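Local coordinates for protein dTDP-4-dehydrorhamnose reductase (Bacillus anthracis, PDB 3SC6) that catalyses the NADP-dependent interconversion of dTDP-L-rhamnose (dTDP-6-deoxy-L-mannose) and its 4-dehydro form, a step of dTDP-L-rhamnose biosynthesis, at residues T67-A72 with P126-G131; I82-A87 with K134-Q139; T153-G158 with K253-Q258. All coordinates share one frame; numbering follows the deposited sequence.

The three contacts illustrate how a Rossmann-fold reductase surrounds its dinucleotide with pieces distant in sequence: each of them touches NADP. Contacts 1 and 2 share helix 129-144, which carries the Tyr130 and Lys134 of a YxxxK sequence. Their centres lie about 12 Å apart and they meet directly, Tyr130 CD1 standing 4.0 Å from Asn83 ND2. Both place side chains at the nicotinamide ribose, and contact 1 also reaches the pyrophosphate. Contact 3 joins the end of strand 148-157, beside the nicotinamide, to the loop at 253-258. Its centre is about 14 Å from that of contact 1 and 19 Å from that of contact 2, with nearest atoms about 6 Å and 7 Å away, without touching.

Contact 1 of 3, residues T67-A72 with P126-G131; sequences TKVDQA and PINIYG. With NAP (NADP nicotinamide-adenine-dinucleotide phosphate), chain G.
Val69 and Tyr130 meet where the first turn of helix 129-144 packs against the short turn at 69-72, and the tyrosine opens the YxxxK motif of the short-chain dehydrogenase/reductase family on its Rossmann fold. The valine comes over one face of the ring, offset toward the rim, with CG2 4.3 Å from Tyr130 CG. Thr67 approaches the same ring obliquely through its backbone, Thr67 CA lying 3.9 Å from Tyr130 CE1. With CG anti to the backbone N (chi1 171°), the phenol reaches along 67-72 to the nicotinamide ribose of NADP. There NAP O2D lies at the ring edge, near its plane, and is hydrogen-bonded to Tyr130 OH; either oxygen may be the donor, and the modelled separation is too short to be taken literally at this resolution. Thr67 grips another part of the cofactor: its OG1 donates to the phosphate oxygen NAP O1A over 2.7 Å, while its CG2 lies against the pyrophosphate bridge and the ribose. Tyr130 of 126-131 thus holds the ribose, and Thr67 of 67-72 a phosphate oxygen.

Farther from the cofactor the packing is mostly apolar. Ala72 directs its CB at the start of the helix, 4.3 Å from Ile129 CB, and Ala72 O lies 3.5 Å from Ile129 CG2. The other branch of Val69 meets an amide: Val69 CG1 lies 3.7 Å from Asn128 ND2, the two side chains crossing at about a right angle. Asn128 is the N-cap of the helix, its OD1 accepting a nearly straight bond from Gly131 N (2.7 Å, N-H...O angle 163°).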
loop_
_atom_site.group_PDB
_atom_site.type_symbol
_atom_site.label_atom_id
_atom_site.label_comp_id
_atom_site.label_asym_id
_atom_site.label_seq_id
_atom_site.Cartn_x
_atom_site.Cartn_y
_atom_site.Cartn_z
ATOM N N THR A 67 -5.848 8.103 -1.676
ATOM C CA THR A 67 -5.906 6.922 -2.537
ATOM C C THR A 67 -7.086 6.856 -3.510
ATOM O O THR A 67 -7.613 5.774 -3.775
ATOM C CB THR A 67 -5.938 5.651 -1.674
ATOM O OG1 THR A 67 -7.130 5.642 -0.881
ATOM C CG2 THR A 67 -4.717 5.596 -0.764
ATOM N N LYS A 68 -7.495 8.003 -4.046
ATOM C CA LYS A 68 -8.610 8.051 -4.995
ATOM C C LYS A 68 -8.018 8.213 -6.394
ATOM O O LYS A 68 -8.060 9.292 -6.990
ATOM C CB LYS A 68 -9.566 9.184 -4.640
ATOM C CG LYS A 68 -10.148 9.032 -3.242
ATOM C CD LYS A 68 -11.094 10.154 -2.874
ATOM C CE LYS A 68 -11.628 9.958 -1.466
ATOM N NZ LYS A 68 -12.567 11.040 -1.068
ATOM N N VAL A 69 -7.463 7.110 -6.889
ATOM C CA VAL A 69 -6.820 7.034 -8.201
ATOM C C VAL A 69 -7.537 7.796 -9.313
ATOM O O VAL A 69 -6.951 8.678 -9.936
ATOM C CB VAL A 69 -6.642 5.559 -8.640
ATOM C CG1 VAL A 69 -5.982 5.488 -10.003
ATOM C CG2 VAL A 69 -5.812 4.793 -7.623
ATOM N N ASP A 70 -8.798 7.455 -9.556
ATOM C CA ASP A 70 -9.592 8.107 -10.603
ATOM C C ASP A 70 -9.841 9.594 -10.390
ATOM O O ASP A 70 -9.614 10.401 -11.293
ATOM C CB ASP A 70 -10.945 7.408 -10.762
ATOM C CG ASP A 70 -10.812 5.981 -11.233
ATOM O OD1 ASP A 70 -11.815 5.240 -11.189
ATOM O OD2 ASP A 70 -9.698 5.594 -11.635
ATOM N N GLN A 71 -10.310 9.955 -9.202
ATOM C CA GLN A 71 -10.598 11.352 -8.902
ATOM C C GLN A 71 -9.315 12.190 -8.816
ATOM O O GLN A 71 -9.360 13.418 -8.899
ATOM C CB GLN A 71 -11.436 11.452 -7.623
ATOM C CG GLN A 71 -11.886 12.861 -7.263
ATOM C CD GLN A 71 -12.756 12.894 -6.019
ATOM O OE1 GLN A 71 -13.251 13.950 -5.625
ATOM N NE2 GLN A 71 -12.957 11.732 -5.401
ATOM N N ALA A 72 -8.176 11.516 -8.665
ATOM C CA ALA A 72 -6.883 12.189 -8.579
ATOM C C ALA A 72 -6.628 13.006 -9.844
ATOM O O ALA A 72 -5.986 14.052 -9.794
ATOM C CB ALA A 72 -5.772 11.167 -8.382
ATOM N N PRO A 126 6.046 7.669 -13.408
ATOM C CA PRO A 126 4.647 7.688 -12.991
ATOM C C PRO A 126 3.689 7.646 -14.166
ATOM O O PRO A 126 3.815 8.443 -15.096
ATOM C CB PRO A 126 4.529 9.011 -12.240
ATOM C CG PRO A 126 5.879 9.232 -11.677
ATOM C CD PRO A 126 6.848 8.665 -12.674
ATOM N N ILE A 127 2.727 6.731 -14.104
ATOM C CA ILE A 127 1.739 6.561 -15.167
ATOM C C ILE A 127 0.487 7.448 -15.023
ATOM O O ILE A 127 -0.194 7.721 -16.013
ATOM C CB ILE A 127 1.312 5.073 -15.250
ATOM C CG1 ILE A 127 0.448 4.808 -16.486
ATOM C CG2 ILE A 127 0.610 4.648 -13.965
ATOM C CD1 ILE A 127 0.049 3.353 -16.638
ATOM N N ASN A 128 0.187 7.897 -13.805
ATOM C CA ASN A 128 -0.987 8.744 -13.557
ATOM C C ASN A 128 -0.745 9.733 -12.420
ATOM O O ASN A 128 0.282 9.666 -11.757
ATOM C CB ASN A 128 -2.209 7.864 -13.268
ATOM C CG ASN A 128 -2.029 6.986 -12.041
ATOM O OD1 ASN A 128 -1.161 7.229 -11.205
ATOM N ND2 ASN A 128 -2.880 5.979 -11.912
ATOM N N ILE A 129 -1.690 10.642 -12.183
ATOM C CA ILE A 129 -1.536 11.644 -11.111
ATOM C C ILE A 129 -1.235 11.024 -9.751
ATOM O O ILE A 129 -0.372 11.513 -9.029
ATOM C CB ILE A 129 -2.744 12.591 -11.016
ATOM C CG1 ILE A 129 -2.858 13.421 -12.294
ATOM C CG2 ILE A 129 -2.571 13.555 -9.862
ATOM C CD1 ILE A 129 -1.648 14.303 -12.553
ATOM N N TYR A 130 -1.950 9.966 -9.391
ATOM C CA TYR A 130 -1.712 9.305 -8.111
ATOM C C TYR A 130 -0.270 8.844 -8.015
ATOM O O TYR A 130 0.419 9.130 -7.030
ATOM C CB TYR A 130 -2.657 8.120 -7.936
ATOM C CG TYR A 130 -2.351 7.231 -6.743
ATOM C CD1 TYR A 130 -2.791 7.549 -5.464
ATOM C CD2 TYR A 130 -1.667 6.035 -6.919
ATOM C CE1 TYR A 130 -2.518 6.713 -4.387
ATOM C CE2 TYR A 130 -1.398 5.199 -5.862
ATOM C CZ TYR A 130 -1.823 5.534 -4.601
ATOM O OH TYR A 130 -1.541 4.678 -3.561
ATOM N N GLY A 131 0.184 8.140 -9.046
ATOM C CA GLY A 131 1.550 7.636 -9.084
ATOM C C GLY A 131 2.587 8.740 -9.008
ATOM O O GLY A 131 3.599 8.601 -8.318
HETATM P PA NAP G . -6.798 4.277 2.625
HETATM O O1A NAP G . -7.365 5.376 1.759
HETATM O O2A NAP G . -7.745 3.357 3.365
HETATM O O5B NAP G . -5.788 4.920 3.700
HETATM C C5B NAP G . -5.373 6.281 3.631
HETATM C C4B NAP G . -5.833 7.001 4.894
HETATM O O4B NAP G . -5.228 8.303 4.963
HETATM C C3B NAP G . -7.348 7.199 4.924
HETATM O O3B NAP G . -7.931 6.635 6.101
HETATM C C2B NAP G . -7.534 8.699 4.917
HETATM O O2B NAP G . -8.648 9.107 5.709
HETATM C C1B NAP G . -6.209 9.204 5.474
HETATM N N9A NAP G . -5.974 10.640 5.161
HETATM C C8A NAP G . -6.474 11.353 4.133
HETATM N N7A NAP G . -6.039 12.629 4.237
HETATM C C5A NAP G . -5.274 12.709 5.342
HETATM C C6A NAP G . -4.524 13.803 6.003
HETATM N N6A NAP G . -4.520 15.053 5.481
HETATM N N1A NAP G . -3.839 13.516 7.134
HETATM C C2A NAP G . -3.846 12.270 7.646
HETATM N N3A NAP G . -4.526 11.263 7.060
HETATM C C4A NAP G . -5.241 11.457 5.921
HETATM O O3 NAP G . -5.796 3.385 1.726
HETATM P PN NAP G . -4.721 2.352 2.360
HETATM O O1N NAP G . -4.571 1.197 1.397
HETATM O O2N NAP G . -5.031 2.099 3.814
HETATM O O5D NAP G . -3.360 3.201 2.317
HETATM C C5D NAP G . -2.105 2.578 2.594
HETATM C C4D NAP G . -1.017 3.128 1.673
HETATM O O4D NAP G . -0.728 2.185 0.629
HETATM C C3D NAP G . -1.413 4.437 0.995
HETATM O O3D NAP G . -0.425 5.440 1.246
HETATM C C2D NAP G . -1.483 4.121 -0.484
HETATM O O2D NAP G . -0.969 5.212 -1.249
HETATM C C1D NAP G . -0.646 2.856 -0.635
HETATM N N1N NAP G . -1.099 1.974 -1.721
HETATM C C2N NAP G . -2.342 1.465 -1.703
HETATM C C3N NAP G . -2.785 0.624 -2.724
HETATM C C7N NAP G . -4.185 0.073 -2.676
HETATM O O7N NAP G . -4.932 0.434 -1.777
HETATM N N7N NAP G . -4.594 -0.796 -3.598
HETATM C C4N NAP G . -1.917 0.311 -3.766
HETATM C C5N NAP G . -0.638 0.843 -3.760
HETATM C C6N NAP G . -0.249 1.676 -2.717
HETATM P P2B NAP G . -10.013 9.608 5.012
HETATM O O1X NAP G . -10.980 9.675 6.170
HETATM O O2X NAP G . -9.669 10.952 4.414
HETATM O O3X NAP G . -10.328 8.543 3.991
#

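Contact 2 of 3, residues I82-A87 with K134-Q139; sequences INAIGA and KYAGEQ. With NAP (NADP nicotinamide-adenine-dinucleotide phosphate), chain G.
Lys134, the lysine of the YxxxK motif, lies across Asn83 on its way to NADP. Its CB leaves the helix pointing past helix 76-97; CG then rests on the amide, 3.3 Å from Asn83 ND2. The next atom, Lys134 CD, passes from the amide to the ribose, 3.2 Å from NAP O2D. A bend at chi3 (66°) turns CE along the sugar, and NZ, whose place is less certain, donates to both ribose hydroxyls, with NAP O3D at 2.7 Å and NAP O2D at 2.8 Å. Asn83 itself is fixed from outside: OD1 accepts from Tyr66 N and ND2 bonds Ser133 OG.

Behind the lysine, with no side chain on Gly137, the main chains can come close: Ala84 CA and Gly137 CA are 3.9 Å apart, and Gly137 CA makes a C-H...O contact with Asn83 O. The axes of 82-87 and 134-139, parts of helices 76-97 and 129-144, approach to 7.2 Å at 11°, and Tyr103 of strand 100-106 touches both Ala87 and Lys134.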
loop_
_atom_site.group_PDB
_atom_site.type_symbol
_atom_site.label_atom_id
_atom_site.label_comp_id
_atom_site.label_asym_id
_atom_site.label_seq_id
_atom_site.Cartn_x
_atom_site.Cartn_y
_atom_site.Cartn_z
ATOM N N ILE A 82 -1.611 16.269 -0.249
ATOM C CA ILE A 82 -1.640 15.129 0.662
ATOM C C ILE A 82 -0.459 14.184 0.506
ATOM O O ILE A 82 0.282 13.973 1.449
ATOM C CB ILE A 82 -2.926 14.279 0.492
ATOM C CG1 ILE A 82 -4.178 15.108 0.779
ATOM C CG2 ILE A 82 -2.894 13.078 1.441
ATOM C CD1 ILE A 82 -4.230 15.649 2.175
ATOM N N ASN A 83 -0.295 13.621 -0.689
ATOM C CA ASN A 83 0.788 12.676 -0.968
ATOM C C ASN A 83 2.215 13.216 -1.023
ATOM O O ASN A 83 3.143 12.550 -0.549
ATOM C CB ASN A 83 0.489 11.900 -2.257
ATOM C CG ASN A 83 -0.733 10.999 -2.134
ATOM O OD1 ASN A 83 -1.247 10.776 -1.041
ATOM N ND2 ASN A 83 -1.172 10.443 -3.255
ATOM N N ALA A 84 2.400 14.393 -1.606
ATOM C CA ALA A 84 3.734 14.981 -1.710
ATOM C C ALA A 84 4.077 15.847 -0.497
ATOM O O ALA A 84 4.922 15.474 0.327
ATOM C CB ALA A 84 3.842 15.796 -2.984
ATOM N N ILE A 85 3.418 17.003 -0.395
ATOM C CA ILE A 85 3.646 17.930 0.709
ATOM C C ILE A 85 3.475 17.226 2.047
ATOM O O ILE A 85 4.226 17.470 2.987
ATOM C CB ILE A 85 2.708 19.168 0.628
ATOM C CG1 ILE A 85 2.923 19.915 -0.694
ATOM C CG2 ILE A 85 2.948 20.113 1.796
ATOM C CD1 ILE A 85 4.343 20.372 -0.908
ATOM N N GLY A 86 2.495 16.339 2.125
ATOM C CA GLY A 86 2.237 15.598 3.353
ATOM C C GLY A 86 3.418 14.742 3.776
ATOM O O GLY A 86 3.768 14.691 4.952
ATOM N N ALA A 87 4.033 14.061 2.814
ATOM C CA ALA A 87 5.184 13.211 3.099
ATOM C C ALA A 87 6.378 14.078 3.472
ATOM O O ALA A 87 7.230 13.683 4.267
ATOM C CB ALA A 87 5.516 12.345 1.885
ATOM N N LYS A 134 2.761 10.402 -5.360
ATOM C CA LYS A 134 3.540 9.690 -4.354
ATOM C C LYS A 134 5.018 9.600 -4.712
ATOM O O LYS A 134 5.857 9.483 -3.825
ATOM C CB LYS A 134 2.941 8.354 -3.925
ATOM C CG LYS A 134 1.551 8.533 -3.331
ATOM C CD LYS A 134 1.072 7.332 -2.555
ATOM C CE LYS A 134 1.955 7.152 -1.311
ATOM N NZ LYS A 134 1.562 6.034 -0.424
ATOM N N TYR A 135 5.350 9.651 -5.995
ATOM C CA TYR A 135 6.755 9.609 -6.373
ATOM C C TYR A 135 7.377 10.891 -5.833
ATOM O O TYR A 135 8.484 10.871 -5.295
ATOM C CB TYR A 135 6.953 9.458 -7.881
ATOM C CG TYR A 135 8.398 9.594 -8.303
ATOM C CD1 TYR A 135 9.320 8.591 -8.036
ATOM C CD2 TYR A 135 8.826 10.699 -9.036
ATOM C CE1 TYR A 135 10.645 8.715 -8.426
ATOM C CE2 TYR A 135 10.143 10.825 -9.444
ATOM C CZ TYR A 135 11.050 9.828 -9.138
ATOM O OH TYR A 135 12.368 9.937 -9.539
ATOM N N ALA A 136 6.639 11.997 -5.957
ATOM C CA ALA A 136 7.094 13.289 -5.467
ATOM C C ALA A 136 7.235 13.153 -3.958
ATOM O O ALA A 136 8.125 13.736 -3.345
ATOM C CB ALA A 136 6.093 14.384 -5.817
ATOM N N GLY A 137 6.336 12.374 -3.366
ATOM C CA GLY A 137 6.353 12.130 -1.928
ATOM C C GLY A 137 7.622 11.386 -1.551
ATOM O O GLY A 137 8.292 11.753 -0.588
ATOM N N GLU A 138 7.960 10.346 -2.315
ATOM C CA GLU A 138 9.166 9.557 -2.055
ATOM C C GLU A 138 10.411 10.424 -2.114
ATOM O O GLU A 138 11.312 10.286 -1.284
ATOM C CB GLU A 138 9.332 8.437 -3.080
ATOM C CG GLU A 138 8.249 7.381 -3.091
ATOM C CD GLU A 138 8.482 6.353 -4.187
ATOM O OE1 GLU A 138 9.416 6.545 -4.994
ATOM O OE2 GLU A 138 7.725 5.367 -4.259
ATOM N N GLN A 139 10.468 11.310 -3.107
ATOM C CA GLN A 139 11.621 12.187 -3.255
ATOM C C GLN A 139 11.806 13.109 -2.048
ATOM O O GLN A 139 12.931 13.267 -1.585
ATOM C CB GLN A 139 11.571 12.965 -4.572
ATOM C CG GLN A 139 11.599 12.075 -5.824
ATOM C CD GLN A 139 12.871 11.224 -5.947
ATOM O OE1 GLN A 139 13.836 11.403 -5.206
ATOM N NE2 GLN A 139 12.873 10.312 -6.906
HETATM P PA NAP G . -6.798 4.277 2.625
HETATM O O1A NAP G . -7.365 5.376 1.759
HETATM O O2A NAP G . -7.745 3.357 3.365
HETATM O O5B NAP G . -5.788 4.920 3.700
HETATM C C5B NAP G . -5.373 6.281 3.631
HETATM C C4B NAP G . -5.833 7.001 4.894
HETATM O O4B NAP G . -5.228 8.303 4.963
HETATM C C3B NAP G . -7.348 7.199 4.924
HETATM O O3B NAP G . -7.931 6.635 6.101
HETATM C C2B NAP G . -7.534 8.699 4.917
HETATM O O2B NAP G . -8.648 9.107 5.709
HETATM C C1B NAP G . -6.209 9.204 5.474
HETATM N N9A NAP G . -5.974 10.640 5.161
HETATM C C8A NAP G . -6.474 11.353 4.133
HETATM N N7A NAP G . -6.039 12.629 4.237
HETATM C C5A NAP G . -5.274 12.709 5.342
HETATM C C6A NAP G . -4.524 13.803 6.003
HETATM N N6A NAP G . -4.520 15.053 5.481
HETATM N N1A NAP G . -3.839 13.516 7.134
HETATM C C2A NAP G . -3.846 12.270 7.646
HETATM N N3A NAP G . -4.526 11.263 7.060
HETATM C C4A NAP G . -5.241 11.457 5.921
HETATM O O3 NAP G . -5.796 3.385 1.726
HETATM P PN NAP G . -4.721 2.352 2.360
HETATM O O1N NAP G . -4.571 1.197 1.397
HETATM O O2N NAP G . -5.031 2.099 3.814
HETATM O O5D NAP G . -3.360 3.201 2.317
HETATM C C5D NAP G . -2.105 2.578 2.594
HETATM C C4D NAP G . -1.017 3.128 1.673
HETATM O O4D NAP G . -0.728 2.185 0.629
HETATM C C3D NAP G . -1.413 4.437 0.995
HETATM O O3D NAP G . -0.425 5.440 1.246
HETATM C C2D NAP G . -1.483 4.121 -0.484
HETATM O O2D NAP G . -0.969 5.212 -1.249
HETATM C C1D NAP G . -0.646 2.856 -0.635
HETATM N N1N NAP G . -1.099 1.974 -1.721
HETATM C C2N NAP G . -2.342 1.465 -1.703
HETATM C C3N NAP G . -2.785 0.624 -2.724
HETATM C C7N NAP G . -4.185 0.073 -2.676
HETATM O O7N NAP G . -4.932 0.434 -1.777
HETATM N N7N NAP G . -4.594 -0.796 -3.598
HETATM C C4N NAP G . -1.917 0.311 -3.766
HETATM C C5N NAP G . -0.638 0.843 -3.760
HETATM C C6N NAP G . -0.249 1.676 -2.717
HETATM P P2B NAP G . -10.013 9.608 5.012
HETATM O O1X NAP G . -10.980 9.675 6.170
HETATM O O2X NAP G . -9.669 10.952 4.414
HETATM O O3X NAP G . -10.328 8.543 3.991
#

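Contact 3 of 3, residues T153-G158 with K253-Q258; sequences TSWLYG and KYSIFQ. With NAP (NADP nicotinamide-adenine-dinucleotide phosphate), chain G.
Thr153 to Trp155, near the end of strand 148-157, run roughly counter to the irregular segment around Ser255 to Phe257, without pairing as a sheet: Thr153 CA is 8.5 Å from Phe257 CA, and Ser154 CA is 7.7 Å from Ser255 CA. Trp155 interrupts the extended path with a left-handed backbone conformation (phi 50°, psi 49°). Side chains from both segments bridge the distance. Phe257, with CG anti to the carbonyl carbon (chi1 -62°), presents a ring edge to the main chain, CE2 lying 3.8 Å from Thr153 C with that carbon in the ring plane. Ser154 OG approaches the same Phe257 CE2 obliquely at 4.0 Å.

In this Rossmann-fold enzyme the strand end lies beside the nicotinamide. Thr153 O stands roughly between the phenylalanine and the cofactor, 3.4 Å from NAP C5N, and Ser154 CA is 4.0 Å from NAP C4N, the carbon that carries the hydride in NADPH. Leu156 rests its CB by the carboxamide and its CD2 by NAP O1N.

Away from the cofactor, Trp155 NE1 comes to 3.1 Å from Ser255 OG, which bonds Ile185 O at the start of strand 185-190. The indole stacks with Trp220, while Phe257 meets the ring of His211.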
loop_
_atom_site.group_PDB
_atom_site.type_symbol
_atom_site.label_atom_id
_atom_site.label_comp_id
_atom_site.label_asym_id
_atom_site.label_seq_id
_atom_site.Cartn_x
_atom_site.Cartn_y
_atom_site.Cartn_z
ATOM N N THR A 153 3.966 -1.104 -2.594
ATOM C CA THR A 153 3.113 -2.281 -2.598
ATOM C C THR A 153 2.085 -2.081 -3.710
ATOM O O THR A 153 2.143 -1.075 -4.418
ATOM C CB THR A 153 2.410 -2.479 -1.257
ATOM O OG1 THR A 153 1.706 -3.726 -1.261
ATOM C CG2 THR A 153 1.455 -1.323 -0.974
ATOM N N SER A 154 1.147 -3.018 -3.865
ATOM C CA SER A 154 0.125 -2.907 -4.917
ATOM C C SER A 154 -1.053 -3.854 -4.723
ATOM O O SER A 154 -0.893 -4.926 -4.132
ATOM C CB SER A 154 0.759 -3.244 -6.261
ATOM O OG SER A 154 1.263 -4.572 -6.254
ATOM N N TRP A 155 -2.236 -3.467 -5.222
ATOM C CA TRP A 155 -3.417 -4.329 -5.098
ATOM C C TRP A 155 -3.564 -4.782 -3.660
ATOM O O TRP A 155 -3.751 -5.962 -3.372
ATOM C CB TRP A 155 -3.217 -5.511 -6.044
ATOM C CG TRP A 155 -3.318 -5.140 -7.498
ATOM C CD1 TRP A 155 -2.669 -4.124 -8.136
ATOM C CD2 TRP A 155 -3.902 -5.940 -8.536
ATOM N NE1 TRP A 155 -2.946 -4.150 -9.478
ATOM C CE2 TRP A 155 -3.680 -5.270 -9.754
ATOM C CE3 TRP A 155 -4.636 -7.129 -8.543
ATOM C CZ2 TRP A 155 -4.162 -5.750 -10.968
ATOM C CZ3 TRP A 155 -5.118 -7.601 -9.748
ATOM C CH2 TRP A 155 -4.876 -6.913 -10.946
ATOM N N LEU A 156 -3.483 -3.809 -2.763
ATOM C CA LEU A 156 -3.582 -4.043 -1.338
ATOM C C LEU A 156 -5.040 -4.198 -0.894
ATOM O O LEU A 156 -5.915 -3.469 -1.360
ATOM C CB LEU A 156 -2.923 -2.864 -0.614
ATOM C CG LEU A 156 -2.784 -2.898 0.903
ATOM C CD1 LEU A 156 -1.951 -4.095 1.324
ATOM C CD2 LEU A 156 -2.138 -1.612 1.381
ATOM N N TYR A 157 -5.294 -5.160 -0.005
ATOM C CA TYR A 157 -6.641 -5.410 0.512
ATOM C C TYR A 157 -6.503 -6.037 1.893
ATOM O O TYR A 157 -5.611 -6.860 2.109
ATOM C CB TYR A 157 -7.424 -6.355 -0.398
ATOM C CG TYR A 157 -6.877 -7.760 -0.451
ATOM C CD1 TYR A 157 -5.880 -8.111 -1.346
ATOM C CD2 TYR A 157 -7.383 -8.744 0.389
ATOM C CE1 TYR A 157 -5.388 -9.407 -1.390
ATOM C CE2 TYR A 157 -6.904 -10.034 0.353
ATOM C CZ TYR A 157 -5.908 -10.366 -0.534
ATOM O OH TYR A 157 -5.435 -11.658 -0.564
ATOM N N GLY A 158 -7.382 -5.662 2.820
ATOM C CA GLY A 158 -7.334 -6.200 4.183
ATOM C C GLY A 158 -8.683 -6.516 4.802
ATOM O O GLY A 158 -9.706 -6.538 4.122
ATOM N N LYS A 253 -0.847 -2.273 -17.672
ATOM C CA LYS A 253 -1.299 -3.590 -18.093
ATOM C C LYS A 253 -0.507 -4.682 -17.366
ATOM O O LYS A 253 -0.879 -5.855 -17.402
ATOM C CB LYS A 253 -1.220 -3.742 -19.614
ATOM C CG LYS A 253 -2.121 -2.755 -20.353
ATOM C CD LYS A 253 -2.089 -2.941 -21.861
ATOM C CE LYS A 253 -3.026 -1.955 -22.553
ATOM N NZ LYS A 253 -3.046 -2.124 -24.033
ATOM N N TYR A 254 0.577 -4.278 -16.699
ATOM C CA TYR A 254 1.432 -5.197 -15.947
ATOM C C TYR A 254 2.008 -4.504 -14.715
ATOM O O TYR A 254 3.056 -3.865 -14.793
ATOM C CB TYR A 254 2.597 -5.708 -16.800
ATOM C CG TYR A 254 2.208 -6.482 -18.037
ATOM C CD1 TYR A 254 2.055 -5.840 -19.262
ATOM C CD2 TYR A 254 2.013 -7.856 -17.986
ATOM C CE1 TYR A 254 1.708 -6.547 -20.406
ATOM C CE2 TYR A 254 1.665 -8.574 -19.125
ATOM C CZ TYR A 254 1.514 -7.912 -20.331
ATOM O OH TYR A 254 1.170 -8.614 -21.463
ATOM N N SER A 255 1.327 -4.631 -13.581
ATOM C CA SER A 255 1.785 -4.019 -12.335
ATOM C C SER A 255 2.404 -5.087 -11.435
ATOM O O SER A 255 1.766 -5.589 -10.510
ATOM C CB SER A 255 0.624 -3.326 -11.622
ATOM O OG SER A 255 -0.419 -4.235 -11.305
ATOM N N ILE A 256 3.657 -5.425 -11.721
ATOM C CA ILE A 256 4.381 -6.436 -10.960
ATOM C C ILE A 256 5.760 -5.932 -10.562
ATOM O O ILE A 256 6.400 -5.199 -11.318
ATOM C CB ILE A 256 4.585 -7.710 -11.813
ATOM C CG1 ILE A 256 3.245 -8.243 -12.317
ATOM C CG2 ILE A 256 5.326 -8.779 -11.020
ATOM C CD1 ILE A 256 3.379 -9.478 -13.177
ATOM N N PHE A 257 6.216 -6.318 -9.374
ATOM C CA PHE A 257 7.526 -5.906 -8.901
ATOM C C PHE A 257 8.481 -7.080 -8.861
ATOM O O PHE A 257 8.063 -8.242 -8.826
ATOM C CB PHE A 257 7.504 -5.417 -7.447
ATOM C CG PHE A 257 6.669 -4.211 -7.184
ATOM C CD1 PHE A 257 6.996 -2.994 -7.748
ATOM C CD2 PHE A 257 5.665 -4.254 -6.237
ATOM C CE1 PHE A 257 6.259 -1.866 -7.460
ATOM C CE2 PHE A 257 4.932 -3.129 -5.936
ATOM C CZ PHE A 257 5.232 -1.931 -6.547
ATOM N N GLN A 258 9.773 -6.759 -8.864
ATOM C CA GLN A 258 10.818 -7.757 -8.775
ATOM C C GLN A 258 11.209 -7.532 -7.325
ATOM O O GLN A 258 11.375 -6.389 -6.901
ATOM C CB GLN A 258 11.989 -7.507 -9.725
ATOM C CG GLN A 258 11.608 -7.503 -11.192
ATOM C CD GLN A 258 12.802 -7.350 -12.122
ATOM O OE1 GLN A 258 12.636 -7.150 -13.320
ATOM N NE2 GLN A 258 14.006 -7.439 -11.573
HETATM P PA NAP G . -6.798 4.277 2.625
HETATM O O1A NAP G . -7.365 5.376 1.759
HETATM O O2A NAP G . -7.745 3.357 3.365
HETATM O O5B NAP G . -5.788 4.920 3.700
HETATM C C5B NAP G . -5.373 6.281 3.631
HETATM C C4B NAP G . -5.833 7.001 4.894
HETATM O O4B NAP G . -5.228 8.303 4.963
HETATM C C3B NAP G . -7.348 7.199 4.924
HETATM O O3B NAP G . -7.931 6.635 6.101
HETATM C C2B NAP G . -7.534 8.699 4.917
HETATM O O2B NAP G . -8.648 9.107 5.709
HETATM C C1B NAP G . -6.209 9.204 5.474
HETATM N N9A NAP G . -5.974 10.640 5.161
HETATM C C8A NAP G . -6.474 11.353 4.133
HETATM N N7A NAP G . -6.039 12.629 4.237
HETATM C C5A NAP G . -5.274 12.709 5.342
HETATM C C6A NAP G . -4.524 13.803 6.003
HETATM N N6A NAP G . -4.520 15.053 5.481
HETATM N N1A NAP G . -3.839 13.516 7.134
HETATM C C2A NAP G . -3.846 12.270 7.646
HETATM N N3A NAP G . -4.526 11.263 7.060
HETATM C C4A NAP G . -5.241 11.457 5.921
HETATM O O3 NAP G . -5.796 3.385 1.726
HETATM P PN NAP G . -4.721 2.352 2.360
HETATM O O1N NAP G . -4.571 1.197 1.397
HETATM O O2N NAP G . -5.031 2.099 3.814
HETATM O O5D NAP G . -3.360 3.201 2.317
HETATM C C5D NAP G . -2.105 2.578 2.594
HETATM C C4D NAP G . -1.017 3.128 1.673
HETATM O O4D NAP G . -0.728 2.185 0.629
HETATM C C3D NAP G . -1.413 4.437 0.995
HETATM O O3D NAP G . -0.425 5.440 1.246
HETATM C C2D NAP G . -1.483 4.121 -0.484
HETATM O O2D NAP G . -0.969 5.212 -1.249
HETATM C C1D NAP G . -0.646 2.856 -0.635
HETATM N N1N NAP G . -1.099 1.974 -1.721
HETATM C C2N NAP G . -2.342 1.465 -1.703
HETATM C C3N NAP G . -2.785 0.624 -2.724
HETATM C C7N NAP G . -4.185 0.073 -2.676
HETATM O O7N NAP G . -4.932 0.434 -1.777
HETATM N N7N NAP G . -4.594 -0.796 -3.598
HETATM C C4N NAP G . -1.917 0.311 -3.766
HETATM C C5N NAP G . -0.638 0.843 -3.760
HETATM C C6N NAP G . -0.249 1.676 -2.717
HETATM P P2B NAP G . -10.013 9.608 5.012
HETATM O O1X NAP G . -10.980 9.675 6.170
HETATM O O2X NAP G . -9.669 10.952 4.414
HETATM O O3X NAP G . -10.328 8.543 3.991
#